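Local structure of anthranilate synthase component I (Streptococcus pneumoniae serotype 4, 5KCK) at residues Pro186-Pro190 with His191-Gly195. The protein belongs to the chorismate-binding enzyme family as component one of anthranilate synthase, a mixed helix-and-sheet protein built around antiparallel sheets. Residues are numbered along the deposited sequence; the frame is centred on the assembly and turned at random.
Sequences PHIAP and HKFEG
The F193 ring has the CD1 methyl of I188 at its edge, close to the ring plane, on the CD1 side; neither face is covered from 186-190. I188 CD1 sits 3.5 Å from F193 CB, so it also packs against the root of the side chain. With CG of F193 anti to its backbone N (chi1 -177°), the ring leaves the helix and touches L214 and Q216 of strand 211-221 and Y437 and T440 of helix 433-446, where it is buried. The backbone of A189 and P190 opens the helix. A189 O receives a nearly straight bond from F193 N (3.1 Å, 166° at the hydrogen) and a weak, bent one from K192 N. E194 N bonds to P190 O at 3.2 Å. E194 CG also presses on P190 O at 3.0 Å, a tight approach. E194 OE2 lies 3.2 Å from P190 O; both are acceptors, so no bond joins them. A189 is the N-cap residue and P190 the first helical residue after it, where a proline's lack of an N-H costs no helical bond: a proline-started helix N-terminus, at the end of the loop that leads from strand 185-186 into helix 190-205 at the protein surface.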
loop_
_atom_site.group_PDB
_atom_site.type_symbol
_atom_site.label_atom_id
_atom_site.label_comp_id
_atom_site.label_asym_id
_atom_site.label_seq_id
_atom_site.Cartn_x
_atom_site.Cartn_y
_atom_site.Cartn_z
ATOM N N PRO A 186 -17.088 -2.598 33.493
ATOM C CA PRO A 186 -17.115 -4.064 33.445
ATOM C C PRO A 186 -18.518 -4.599 33.683
ATOM O O PRO A 186 -19.345 -3.970 34.345
ATOM C CB PRO A 186 -16.168 -4.472 34.576
ATOM C CG PRO A 186 -16.266 -3.340 35.563
ATOM C CD PRO A 186 -16.460 -2.087 34.727
ATOM N N HIS A 187 -18.791 -5.775 33.123
ATOM C CA HIS A 187 -20.086 -6.394 33.351
ATOM C C HIS A 187 -20.088 -7.355 34.530
ATOM O O HIS A 187 -21.166 -7.736 34.996
ATOM C CB HIS A 187 -20.562 -7.117 32.088
ATOM C CG HIS A 187 -21.132 -6.192 31.061
ATOM N ND1 HIS A 187 -22.108 -6.579 30.168
ATOM C CD2 HIS A 187 -20.869 -4.891 30.790
ATOM C CE1 HIS A 187 -22.421 -5.559 29.389
ATOM N NE2 HIS A 187 -21.683 -4.521 29.745
ATOM N N ILE A 188 -18.918 -7.754 35.024
ATOM C CA ILE A 188 -18.828 -8.526 36.253
ATOM C C ILE A 188 -17.745 -7.921 37.135
ATOM O O ILE A 188 -16.854 -7.205 36.669
ATOM C CB ILE A 188 -18.538 -10.019 35.997
ATOM C CG1 ILE A 188 -17.126 -10.202 35.454
ATOM C CG2 ILE A 188 -19.562 -10.612 35.044
ATOM C CD1 ILE A 188 -16.826 -11.632 35.090
ATOM N N ALA A 189 -17.841 -8.218 38.429
ATOM C CA ALA A 189 -16.837 -7.766 39.374
ATOM C C ALA A 189 -15.497 -8.431 39.076
ATOM O O ALA A 189 -15.460 -9.605 38.692
ATOM C CB ALA A 189 -17.256 -8.090 40.802
ATOM N N PRO A 190 -14.384 -7.712 39.252
ATOM C CA PRO A 190 -13.062 -8.345 39.099
ATOM C C PRO A 190 -12.880 -9.606 39.931
ATOM O O PRO A 190 -12.244 -10.558 39.469
ATOM C CB PRO A 190 -12.100 -7.233 39.542
ATOM C CG PRO A 190 -12.842 -5.968 39.280
ATOM C CD PRO A 190 -14.284 -6.273 39.554
ATOM N N HIS A 191 -13.437 -9.634 41.144
ATOM C CA HIS A 191 -13.279 -10.786 42.026
ATOM C C HIS A 191 -14.152 -11.954 41.584
ATOM O O HIS A 191 -13.786 -13.117 41.795
ATOM C CB HIS A 191 -13.588 -10.358 43.468
ATOM C CG HIS A 191 -14.086 -11.459 44.352
ATOM N ND1 HIS A 191 -15.428 -11.730 44.517
ATOM C CD2 HIS A 191 -13.425 -12.333 45.149
ATOM C CE1 HIS A 191 -15.570 -12.733 45.365
ATOM N NE2 HIS A 191 -14.370 -13.116 45.765
ATOM N N LYS A 192 -15.293 -11.669 40.953
ATOM C CA LYS A 192 -16.141 -12.737 40.432
ATOM C C LYS A 192 -15.486 -13.429 39.242
ATOM O O LYS A 192 -15.547 -14.660 39.124
ATOM C CB LYS A 192 -17.515 -12.194 40.043
ATOM C CG LYS A 192 -18.659 -12.857 40.800
ATOM C CD LYS A 192 -20.014 -12.604 40.145
ATOM C CE LYS A 192 -20.289 -13.576 39.006
ATOM N NZ LYS A 192 -20.283 -14.999 39.456
ATOM N N PHE A 193 -14.853 -12.660 38.347
ATOM C CA PHE A 193 -14.110 -13.280 37.253
ATOM C C PHE A 193 -12.970 -14.132 37.789
ATOM O O PHE A 193 -12.718 -15.235 37.289
ATOM C CB PHE A 193 -13.568 -12.223 36.289
ATOM C CG PHE A 193 -12.855 -12.805 35.096
ATOM C CD1 PHE A 193 -13.569 -13.407 34.068
ATOM C CD2 PHE A 193 -11.470 -12.766 35.009
ATOM C CE1 PHE A 193 -12.917 -13.955 32.967
ATOM C CE2 PHE A 193 -10.811 -13.310 33.919
ATOM C CZ PHE A 193 -11.538 -13.904 32.892
ATOM N N GLU A 194 -12.271 -13.643 38.815
ATOM C CA GLU A 194 -11.178 -14.422 39.381
ATOM C C GLU A 194 -11.690 -15.697 40.034
ATOM O O GLU A 194 -10.998 -16.720 40.014
ATOM C CB GLU A 194 -10.392 -13.562 40.368
ATOM C CG GLU A 194 -9.774 -12.330 39.715
ATOM C CD GLU A 194 -9.027 -11.449 40.694
ATOM O OE1 GLU A 194 -7.799 -11.622 40.831
ATOM O OE2 GLU A 194 -9.668 -10.585 41.328
ATOM N N GLY A 195 -12.904 -15.666 40.586
ATOM C CA GLY A 195 -13.511 -16.892 41.081
ATOM C C GLY A 195 -13.870 -17.867 39.971
ATOM O O GLY A 195 -13.764 -19.083 40.148
#